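Beta-galactosidase (Bacillus circulans, PDB 4MAD) probably hydrolyses terminal non-reducing beta-D-galactose residues from beta-D-galactosides, as a family 35 glycoside hydrolase built around a (beta/alpha)8 barrel. Local coordinates at residues V63-H72 with I84-A94; S322-R333 with L345-K353. One frame throughout, in Å; residues are numbered along the deposited sequence.

Contact 1 of 2, residues V63-H72 with I84-A94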
loop_
_atom_site.group_PDB
_atom_site.type_symbol
_atom_site.label_atom_id
_atom_site.label_comp_id
_atom_site.label_asym_id
_atom_site.label_seq_id
_atom_site.Cartn_x
_atom_site.Cartn_y
_atom_site.Cartn_z
ATOM N N VAL A 63 6.301 -0.683 -19.050
ATOM C CA VAL A 63 5.844 -0.937 -17.702
ATOM C C VAL A 63 6.005 0.374 -16.924
ATOM O O VAL A 63 6.885 1.116 -17.175
ATOM C CB VAL A 63 6.591 -2.076 -16.969
ATOM C CG1 VAL A 63 8.037 -1.789 -16.815
ATOM C CG2 VAL A 63 5.985 -2.336 -15.655
ATOM N N GLU A 64 5.071 0.628 -16.018
ATOM C CA GLU A 64 5.041 1.830 -15.272
ATOM C C GLU A 64 4.990 1.488 -13.803
ATOM O O GLU A 64 4.223 0.673 -13.423
ATOM C CB GLU A 64 3.824 2.662 -15.642
ATOM C CG GLU A 64 3.586 3.875 -14.821
ATOM C CD GLU A 64 2.800 3.546 -13.561
ATOM O OE1 GLU A 64 1.730 2.967 -13.652
ATOM O OE2 GLU A 64 3.306 3.866 -12.499
ATOM N N THR A 65 5.809 2.155 -13.010
ATOM C CA THR A 65 5.756 1.980 -11.595
ATOM C C THR A 65 5.849 3.294 -10.856
ATOM O O THR A 65 6.525 4.156 -11.260
ATOM C CB THR A 65 6.874 1.077 -11.083
ATOM O OG1 THR A 65 6.688 0.788 -9.704
ATOM C CG2 THR A 65 8.194 1.745 -11.282
ATOM N N TYR A 66 5.158 3.386 -9.739
ATOM C CA TYR A 66 5.393 4.407 -8.761
ATOM C C TYR A 66 6.684 4.113 -8.014
ATOM O O TYR A 66 7.182 3.041 -8.112
ATOM C CB TYR A 66 4.294 4.436 -7.716
ATOM C CG TYR A 66 3.000 5.068 -8.098
ATOM C CD1 TYR A 66 2.921 6.367 -8.502
ATOM C CD2 TYR A 66 1.826 4.377 -7.960
ATOM C CE1 TYR A 66 1.702 6.935 -8.808
ATOM C CE2 TYR A 66 0.656 4.930 -8.258
ATOM C CZ TYR A 66 0.569 6.218 -8.683
ATOM O OH TYR A 66 -0.643 6.759 -8.999
ATOM N N VAL A 67 7.196 5.108 -7.293
ATOM C CA VAL A 67 8.279 4.942 -6.330
ATOM C C VAL A 67 7.777 5.262 -4.932
ATOM O O VAL A 67 7.282 6.292 -4.744
ATOM C CB VAL A 67 9.446 5.914 -6.573
ATOM C CG1 VAL A 67 10.510 5.638 -5.638
ATOM C CG2 VAL A 67 9.959 5.830 -8.007
ATOM N N ALA A 68 7.989 4.376 -3.968
ATOM C CA ALA A 68 7.422 4.503 -2.658
ATOM C C ALA A 68 8.455 5.120 -1.703
ATOM O O ALA A 68 9.307 4.462 -1.232
ATOM C CB ALA A 68 7.006 3.160 -2.170
ATOM N N TRP A 69 8.315 6.393 -1.415
ATOM C CA TRP A 69 9.273 7.087 -0.585
ATOM C C TRP A 69 9.395 6.438 0.784
ATOM O O TRP A 69 10.437 6.197 1.213
ATOM C CB TRP A 69 8.823 8.547 -0.432
ATOM C CG TRP A 69 9.707 9.471 0.351
ATOM C CD1 TRP A 69 10.886 9.191 0.933
ATOM C CD2 TRP A 69 9.432 10.845 0.656
ATOM N NE1 TRP A 69 11.390 10.307 1.558
ATOM C CE2 TRP A 69 10.506 11.332 1.396
ATOM C CE3 TRP A 69 8.401 11.708 0.348
ATOM C CZ2 TRP A 69 10.554 12.635 1.833
ATOM C CZ3 TRP A 69 8.469 13.017 0.792
ATOM C CH2 TRP A 69 9.530 13.452 1.513
ATOM N N ASN A 70 8.272 6.095 1.402
ATOM C CA ASN A 70 8.291 5.474 2.717
ATOM C C ASN A 70 9.115 4.178 2.719
ATOM O O ASN A 70 9.723 3.846 3.684
ATOM C CB ASN A 70 6.885 5.291 3.339
ATOM C CG ASN A 70 5.909 4.501 2.451
ATOM O OD1 ASN A 70 6.246 4.057 1.444
ATOM N ND2 ASN A 70 4.680 4.365 2.910
ATOM N N LEU A 71 9.114 3.452 1.614
ATOM C CA LEU A 71 9.936 2.281 1.538
ATOM C C LEU A 71 11.419 2.629 1.532
ATOM O O LEU A 71 12.172 2.042 2.200
ATOM C CB LEU A 71 9.561 1.432 0.357
ATOM C CG LEU A 71 9.814 -0.068 0.400
ATOM C CD1 LEU A 71 9.092 -0.665 1.532
ATOM C CD2 LEU A 71 9.360 -0.699 -0.878
ATOM N N HIS A 72 11.783 3.591 0.739
ATOM C CA HIS A 72 13.142 4.085 0.609
ATOM C C HIS A 72 13.780 4.908 1.733
ATOM O O HIS A 72 14.970 4.951 1.791
ATOM C CB HIS A 72 13.317 4.769 -0.711
ATOM C CG HIS A 72 12.951 3.879 -1.847
ATOM N ND1 HIS A 72 13.604 2.699 -2.075
ATOM C CD2 HIS A 72 11.950 3.929 -2.749
ATOM C CE1 HIS A 72 13.050 2.086 -3.094
ATOM N NE2 HIS A 72 12.045 2.808 -3.525
ATOM N N ILE A 84 13.102 -6.101 -1.723
ATOM C CA ILE A 84 11.903 -5.727 -2.411
ATOM C C ILE A 84 11.949 -4.254 -2.795
ATOM O O ILE A 84 11.209 -3.810 -3.607
ATOM C CB ILE A 84 10.612 -6.050 -1.635
ATOM C CG1 ILE A 84 9.439 -6.171 -2.590
ATOM C CG2 ILE A 84 10.310 -5.025 -0.708
ATOM C CD1 ILE A 84 8.239 -6.650 -1.956
ATOM N N ALA A 85 12.835 -3.519 -2.165
ATOM C CA ALA A 85 13.019 -2.116 -2.444
ATOM C C ALA A 85 14.091 -1.794 -3.514
ATOM O O ALA A 85 14.395 -0.670 -3.695
ATOM C CB ALA A 85 13.331 -1.388 -1.213
ATOM N N ASP A 86 14.653 -2.797 -4.179
ATOM C CA ASP A 86 15.718 -2.548 -5.104
ATOM C C ASP A 86 15.086 -2.138 -6.414
ATOM O O ASP A 86 14.911 -2.929 -7.278
ATOM C CB ASP A 86 16.537 -3.800 -5.311
ATOM C CG ASP A 86 17.901 -3.526 -5.938
ATOM O OD1 ASP A 86 18.074 -2.566 -6.631
ATOM O OD2 ASP A 86 18.777 -4.300 -5.736
ATOM N N ILE A 87 14.732 -0.883 -6.532
ATOM C CA ILE A 87 14.125 -0.367 -7.724
ATOM C C ILE A 87 15.065 -0.448 -8.898
ATOM O O ILE A 87 14.666 -0.739 -9.984
ATOM C CB ILE A 87 13.564 1.017 -7.487
ATOM C CG1 ILE A 87 12.701 1.443 -8.633
ATOM C CG2 ILE A 87 14.625 1.991 -7.218
ATOM C CD1 ILE A 87 12.164 2.763 -8.433
ATOM N N VAL A 88 16.341 -0.297 -8.645
ATOM C CA VAL A 88 17.252 -0.454 -9.740
ATOM C C VAL A 88 17.178 -1.865 -10.395
ATOM O O VAL A 88 17.104 -1.991 -11.579
ATOM C CB VAL A 88 18.641 -0.083 -9.305
ATOM C CG1 VAL A 88 19.645 -0.383 -10.347
ATOM C CG2 VAL A 88 18.691 1.363 -8.983
ATOM N N ARG A 89 17.138 -2.905 -9.602
ATOM C CA ARG A 89 17.036 -4.243 -10.105
ATOM C C ARG A 89 15.737 -4.413 -10.869
ATOM O O ARG A 89 15.719 -5.003 -11.890
ATOM C CB ARG A 89 17.102 -5.205 -8.952
ATOM C CG ARG A 89 16.969 -6.670 -9.346
ATOM C CD ARG A 89 16.868 -7.582 -8.145
ATOM N NE ARG A 89 16.450 -8.917 -8.527
ATOM C CZ ARG A 89 16.344 -9.931 -7.708
ATOM N NH1 ARG A 89 16.609 -9.784 -6.435
ATOM N NH2 ARG A 89 15.979 -11.105 -8.188
ATOM N N PHE A 90 14.664 -3.850 -10.345
ATOM C CA PHE A 90 13.392 -4.038 -10.981
ATOM C C PHE A 90 13.423 -3.435 -12.364
ATOM O O PHE A 90 13.068 -4.062 -13.315
ATOM C CB PHE A 90 12.297 -3.392 -10.141
ATOM C CG PHE A 90 10.966 -3.320 -10.837
ATOM C CD1 PHE A 90 10.163 -4.393 -10.916
ATOM C CD2 PHE A 90 10.520 -2.166 -11.387
ATOM C CE1 PHE A 90 8.984 -4.332 -11.538
ATOM C CE2 PHE A 90 9.334 -2.116 -12.014
ATOM C CZ PHE A 90 8.581 -3.175 -12.080
ATOM N N ILE A 91 13.903 -2.204 -12.433
ATOM C CA ILE A 91 13.991 -1.534 -13.699
ATOM C C ILE A 91 14.941 -2.209 -14.729
ATOM O O ILE A 91 14.613 -2.354 -15.851
ATOM C CB ILE A 91 14.348 -0.065 -13.514
ATOM C CG1 ILE A 91 13.239 0.625 -12.708
ATOM C CG2 ILE A 91 14.603 0.587 -14.846
ATOM C CD1 ILE A 91 13.456 2.034 -12.504
ATOM N N LYS A 92 16.071 -2.669 -14.276
ATOM C CA LYS A 92 16.955 -3.464 -15.123
ATOM C C LYS A 92 16.270 -4.726 -15.598
ATOM O O LYS A 92 16.524 -5.167 -16.648
ATOM C CB LYS A 92 18.221 -3.816 -14.408
ATOM C CG LYS A 92 19.165 -2.698 -14.348
ATOM C CD LYS A 92 20.302 -3.026 -13.439
ATOM C CE LYS A 92 21.406 -2.092 -13.635
ATOM N NZ LYS A 92 22.577 -2.604 -12.971
ATOM N N THR A 93 15.399 -5.286 -14.790
ATOM C CA THR A 93 14.663 -6.446 -15.202
ATOM C C THR A 93 13.724 -6.148 -16.374
ATOM O O THR A 93 13.603 -6.917 -17.283
ATOM C CB THR A 93 13.965 -7.152 -14.052
ATOM O OG1 THR A 93 14.893 -7.384 -13.009
ATOM C CG2 THR A 93 13.359 -8.468 -14.497
ATOM N N ALA A 94 13.078 -5.001 -16.307
ATOM C CA ALA A 94 12.175 -4.550 -17.356
ATOM C C ALA A 94 12.981 -4.369 -18.640
ATOM O O ALA A 94 12.636 -4.847 -19.673
ATOM C CB ALA A 94 11.517 -3.274 -16.962
#
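Thr65 and Phe90 meet where the second strand of the barrel, 62-66, faces helix 87-97, farther along the chain. Their side chains run past each other in opposite directions, with Thr65 CG2 4.1 Å from Phe90 CE2; the methyl comes in obliquely to the ring. Placing OG1 anti to the backbone N (chi1 -172°) turns that methyl to the helix and lets the hydroxyl donate in the carbonyl plane to a lone pair of Tyr66 O, 2.8 Å from OG1. A glycine here removes both the methyl and the hydroxyl, which would probably open a gap beside Phe90 CE2 and leave Tyr66 O without this donor.

Near the strand's start, Val63 CG1 rests 3.8 Å from Ala94 CB. Just past the strand's end, Val67 and Ile87 cross at about a right angle, with Val67 CG2 3.8 Å from Ile87 CD1. Strand 63-66 and helix 87-94 run nearly antiparallel (169°), their axes 10.4 Å apart, as in the return of a beta-alpha-beta crossover.

In helix 69-72, Leu71 lays CD2 4.0 Å from Ala85 CB. Ala85 O lies at the edge of the neighbouring imidazole, near its plane, 3.1 Å from His72 CE1. Both ring nitrogens are engaged outside the two segments, ND1 with Val80 O and NE2 with Tyr40 OH, which fixes how the imidazole is turned.

No hydrogen bond joins the segments, so strand and helix are held by buried apolar packing, while both nitrogens of the His72 ring are satisfied by loop residues, Val80 and Tyr40.

Contact 2 of 2, residues S322-R333 with L345-K353; sequences SGDVTEKFYAVR and LNLPAPIPK
Leu345 and Leu347 carry the apolar part of this contact, laid against the start of helix 327-339. Leu345 splits its branches between two flat groups: CD2 sits at the edge of the Tyr330 ring, 3.7 Å from CE1, while CD1 lies 3.6 Å from Arg333 NE. Its CB is centred over one face of the guanidinium. Leu347 reaches tip to tip toward Val325, with CD2 4.1 Å from Val325 CG1, and that same CD2 approaches Phe329 CZ obliquely. Val325 CG1 in turn covers the Phe329 ring from one face. Leu347 CD1 touches the hydroxyl end of Tyr330, 3.7 Å from OH.

The polar end of Arg333 is engaged outside the two segments, NE with Ala57 O and NH2 with Pro343 O; these bonds help fix how the guanidinium is turned, with one face against Leu345.

Charge enters at the other end. The bend of Lys353 at chi2 (118°) helps carry CE to 3.4 Å from Asp324 OD1 and close to Ser322 OG; the bend at chi4 (65°) turns NZ back to Ile351 O. NZ and Asp324 OD1 form a long salt bridge, 3.9 Å; the ammonium donates to Ile351 O and also pairs with Asp527, which probably draws it away from Asp324. A water accepts from Ile351 N and donates weakly to Asp324 OD1.

No direct hydrogen bond crosses between the segments. The linker that leaves the barrel's last helix therefore packs back on it through leucine branches, and the charge of Lys353 is probably balanced more by Asp527, just before strand 528-531 of the following beta sheet, than by Asp324.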
loop_
_atom_site.group_PDB
_atom_site.type_symbol
_atom_site.label_atom_id
_atom_site.label_comp_id
_atom_site.label_asym_id
_atom_site.label_seq_id
_atom_site.Cartn_x
_atom_site.Cartn_y
_atom_site.Cartn_z
ATOM N N SER A 322 -1.241 -13.609 -7.266
ATOM C CA SER A 322 -0.116 -14.521 -7.340
ATOM C C SER A 322 0.552 -14.646 -8.690
ATOM O O SER A 322 1.456 -15.408 -8.835
ATOM C CB SER A 322 -0.485 -15.897 -6.876
ATOM O OG SER A 322 -1.487 -16.404 -7.653
ATOM N N GLY A 323 0.100 -13.868 -9.650
ATOM C CA GLY A 323 0.732 -13.788 -10.921
ATOM C C GLY A 323 0.143 -14.608 -12.051
ATOM O O GLY A 323 0.743 -14.679 -13.055
ATOM N N ASP A 324 -1.009 -15.219 -11.869
ATOM C CA ASP A 324 -1.610 -16.018 -12.906
ATOM C C ASP A 324 -2.223 -15.181 -14.006
ATOM O O ASP A 324 -2.800 -14.184 -13.759
ATOM C CB ASP A 324 -2.696 -16.929 -12.348
ATOM C CG ASP A 324 -2.186 -17.872 -11.293
ATOM O OD1 ASP A 324 -1.011 -18.131 -11.270
ATOM O OD2 ASP A 324 -2.982 -18.329 -10.495
ATOM N N VAL A 325 -2.105 -15.659 -15.229
ATOM C CA VAL A 325 -2.776 -15.004 -16.324
ATOM C C VAL A 325 -4.245 -15.282 -16.140
ATOM O O VAL A 325 -4.584 -16.175 -15.458
ATOM C CB VAL A 325 -2.337 -15.466 -17.711
ATOM C CG1 VAL A 325 -0.909 -15.267 -17.895
ATOM C CG2 VAL A 325 -2.637 -16.870 -17.887
ATOM N N THR A 326 -5.071 -14.487 -16.777
ATOM C CA THR A 326 -6.488 -14.447 -16.536
ATOM C C THR A 326 -7.246 -14.326 -17.841
ATOM O O THR A 326 -6.674 -14.108 -18.826
ATOM C CB THR A 326 -6.828 -13.230 -15.766
ATOM O OG1 THR A 326 -6.449 -12.089 -16.520
ATOM C CG2 THR A 326 -6.126 -13.229 -14.403
ATOM N N GLU A 327 -8.555 -14.415 -17.799
ATOM C CA GLU A 327 -9.364 -14.192 -18.977
ATOM C C GLU A 327 -9.187 -12.745 -19.519
ATOM O O GLU A 327 -9.111 -12.559 -20.688
ATOM C CB GLU A 327 -10.833 -14.504 -18.699
ATOM C CG GLU A 327 -11.145 -15.992 -18.730
ATOM C CD GLU A 327 -12.555 -16.360 -18.247
ATOM O OE1 GLU A 327 -13.500 -15.591 -18.417
ATOM O OE2 GLU A 327 -12.688 -17.456 -17.668
ATOM N N LYS A 328 -9.067 -11.763 -18.627
ATOM C CA LYS A 328 -8.868 -10.403 -19.023
ATOM C C LYS A 328 -7.587 -10.278 -19.831
ATOM O O LYS A 328 -7.559 -9.640 -20.841
ATOM C CB LYS A 328 -8.751 -9.533 -17.806
ATOM C CG LYS A 328 -9.839 -8.666 -17.683
ATOM C CD LYS A 328 -9.574 -7.587 -16.681
ATOM C CE LYS A 328 -10.686 -7.546 -15.750
ATOM N NZ LYS A 328 -10.420 -6.477 -14.831
ATOM N N PHE A 329 -6.560 -10.990 -19.415
ATOM C CA PHE A 329 -5.277 -10.927 -20.079
ATOM C C PHE A 329 -5.390 -11.342 -21.552
ATOM O O PHE A 329 -4.970 -10.633 -22.396
ATOM C CB PHE A 329 -4.334 -11.876 -19.370
ATOM C CG PHE A 329 -2.973 -12.064 -20.020
ATOM C CD1 PHE A 329 -1.864 -11.446 -19.528
ATOM C CD2 PHE A 329 -2.801 -12.901 -21.066
ATOM C CE1 PHE A 329 -0.651 -11.639 -20.100
ATOM C CE2 PHE A 329 -1.558 -13.084 -21.612
ATOM C CZ PHE A 329 -0.509 -12.455 -21.117
ATOM N N TYR A 330 -6.024 -12.468 -21.812
ATOM C CA TYR A 330 -6.228 -12.890 -23.199
ATOM C C TYR A 330 -7.095 -11.921 -23.996
ATOM O O TYR A 330 -6.882 -11.685 -25.132
ATOM C CB TYR A 330 -6.766 -14.306 -23.253
ATOM C CG TYR A 330 -5.752 -15.310 -22.793
ATOM C CD1 TYR A 330 -4.628 -15.576 -23.542
ATOM C CD2 TYR A 330 -5.886 -15.953 -21.613
ATOM C CE1 TYR A 330 -3.707 -16.482 -23.132
ATOM C CE2 TYR A 330 -4.998 -16.846 -21.210
ATOM C CZ TYR A 330 -3.899 -17.115 -21.956
ATOM O OH TYR A 330 -3.030 -18.015 -21.484
ATOM N N ALA A 331 -8.106 -11.402 -23.348
ATOM C CA ALA A 331 -9.032 -10.511 -23.984
ATOM C C ALA A 331 -8.352 -9.214 -24.456
ATOM O O ALA A 331 -8.585 -8.758 -25.549
ATOM C CB ALA A 331 -10.154 -10.197 -23.065
ATOM N N VAL A 332 -7.539 -8.656 -23.578
ATOM C CA VAL A 332 -6.718 -7.508 -23.831
ATOM C C VAL A 332 -5.637 -7.756 -24.901
ATOM O O VAL A 332 -5.402 -6.960 -25.741
ATOM C CB VAL A 332 -6.072 -7.018 -22.526
ATOM C CG1 VAL A 332 -4.993 -6.079 -22.776
ATOM C CG2 VAL A 332 -7.076 -6.433 -21.651
ATOM N N ARG A 333 -5.027 -8.920 -24.883
ATOM C CA ARG A 333 -4.036 -9.238 -25.880
ATOM C C ARG A 333 -4.684 -9.269 -27.255
ATOM O O ARG A 333 -4.131 -8.820 -28.211
ATOM C CB ARG A 333 -3.381 -10.548 -25.597
ATOM C CG ARG A 333 -2.605 -11.001 -26.750
ATOM C CD ARG A 333 -1.735 -12.082 -26.464
ATOM N NE ARG A 333 -0.383 -11.791 -26.866
ATOM C CZ ARG A 333 0.160 -12.144 -28.013
ATOM N NH1 ARG A 333 -0.508 -12.821 -28.876
ATOM N NH2 ARG A 333 1.384 -11.848 -28.268
ATOM N N LEU A 345 2.393 -15.783 -28.876
ATOM C CA LEU A 345 2.370 -15.696 -27.442
ATOM C C LEU A 345 3.216 -16.799 -26.893
ATOM O O LEU A 345 3.079 -17.926 -27.277
ATOM C CB LEU A 345 0.940 -15.827 -26.954
ATOM C CG LEU A 345 0.575 -15.839 -25.492
ATOM C CD1 LEU A 345 0.868 -14.540 -24.919
ATOM C CD2 LEU A 345 -0.872 -16.117 -25.419
ATOM N N ASN A 346 4.112 -16.443 -26.002
ATOM C CA ASN A 346 4.965 -17.390 -25.338
ATOM C C ASN A 346 5.052 -17.046 -23.856
ATOM O O ASN A 346 5.629 -16.063 -23.488
ATOM C CB ASN A 346 6.318 -17.315 -26.018
ATOM C CG ASN A 346 7.356 -18.161 -25.382
ATOM O OD1 ASN A 346 7.163 -19.317 -25.107
ATOM N ND2 ASN A 346 8.491 -17.580 -25.186
ATOM N N LEU A 347 4.423 -17.839 -23.022
ATOM C CA LEU A 347 4.441 -17.559 -21.617
ATOM C C LEU A 347 5.461 -18.413 -20.895
ATOM O O LEU A 347 5.745 -19.477 -21.293
ATOM C CB LEU A 347 3.071 -17.774 -21.012
ATOM C CG LEU A 347 1.940 -16.813 -21.347
ATOM C CD1 LEU A 347 0.623 -17.368 -21.076
ATOM C CD2 LEU A 347 2.112 -15.520 -20.657
ATOM N N PRO A 348 5.901 -17.945 -19.751
ATOM C CA PRO A 348 6.700 -18.755 -18.866
ATOM C C PRO A 348 5.882 -19.920 -18.360
ATOM O O PRO A 348 4.705 -19.868 -18.402
ATOM C CB PRO A 348 6.958 -17.818 -17.703
ATOM C CG PRO A 348 6.747 -16.534 -18.180
ATOM C CD PRO A 348 5.751 -16.587 -19.230
ATOM N N ALA A 349 6.542 -20.951 -17.868
ATOM C CA ALA A 349 5.838 -22.063 -17.248
ATOM C C ALA A 349 5.120 -21.556 -16.020
ATOM O O ALA A 349 5.708 -20.851 -15.259
ATOM C CB ALA A 349 6.809 -23.088 -16.806
ATOM N N PRO A 350 3.908 -21.984 -15.790
ATOM C CA PRO A 350 3.198 -21.467 -14.627
ATOM C C PRO A 350 3.879 -21.821 -13.304
ATOM O O PRO A 350 4.505 -22.822 -13.206
ATOM C CB PRO A 350 1.862 -22.162 -14.706
ATOM C CG PRO A 350 1.661 -22.441 -16.076
ATOM C CD PRO A 350 3.003 -22.729 -16.655
ATOM N N ILE A 351 3.761 -20.965 -12.310
ATOM C CA ILE A 351 4.384 -21.190 -11.023
ATOM C C ILE A 351 3.475 -22.058 -10.185
ATOM O O ILE A 351 2.366 -21.742 -9.952
ATOM C CB ILE A 351 4.683 -19.882 -10.325
ATOM C CG1 ILE A 351 5.730 -19.129 -11.112
ATOM C CG2 ILE A 351 5.180 -20.116 -8.990
ATOM C CD1 ILE A 351 5.894 -17.720 -10.738
ATOM N N PRO A 352 3.981 -23.183 -9.745
ATOM C CA PRO A 352 3.126 -24.125 -9.064
ATOM C C PRO A 352 2.540 -23.574 -7.764
ATOM O O PRO A 352 3.176 -22.852 -7.097
ATOM C CB PRO A 352 4.066 -25.269 -8.752
ATOM C CG PRO A 352 5.067 -25.211 -9.751
ATOM C CD PRO A 352 5.279 -23.780 -10.065
ATOM N N LYS A 353 1.308 -23.951 -7.502
ATOM C CA LYS A 353 0.624 -23.722 -6.234
ATOM C C LYS A 353 0.353 -25.060 -5.540
ATOM O O LYS A 353 -0.024 -25.962 -6.167
ATOM C CB LYS A 353 -0.669 -22.983 -6.470
ATOM C CG LYS A 353 -0.461 -21.499 -6.661
ATOM C CD LYS A 353 -0.862 -21.007 -7.953
ATOM C CE LYS A 353 -0.236 -19.606 -8.336
ATOM N NZ LYS A 353 1.294 -19.539 -8.525
HETATM O O HOH W 1 1.862 -18.723 -12.864
#

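How the contacts relate
From the N terminus, the chain makes contact 1 first: strand 62-66 leads through helix 69-72 and an eleven-residue loop without helix or strand, then returns as helix 87-97 against the strand it left. Contact 2 comes much later, closing a connection of equal length in which helix 327-339 runs on to its end before the chain turns back along it. The two are in series, neither nesting nor crossing, their centres 22 Å apart and their nearest atoms about 11 Å. Contact 1 ties strand to helix within the barrel; contact 2 binds the exit from the barrel to the linker heading for strand 357-366. Helix 48-58 borders contact 2 and leads into strand 62-66 of contact 1.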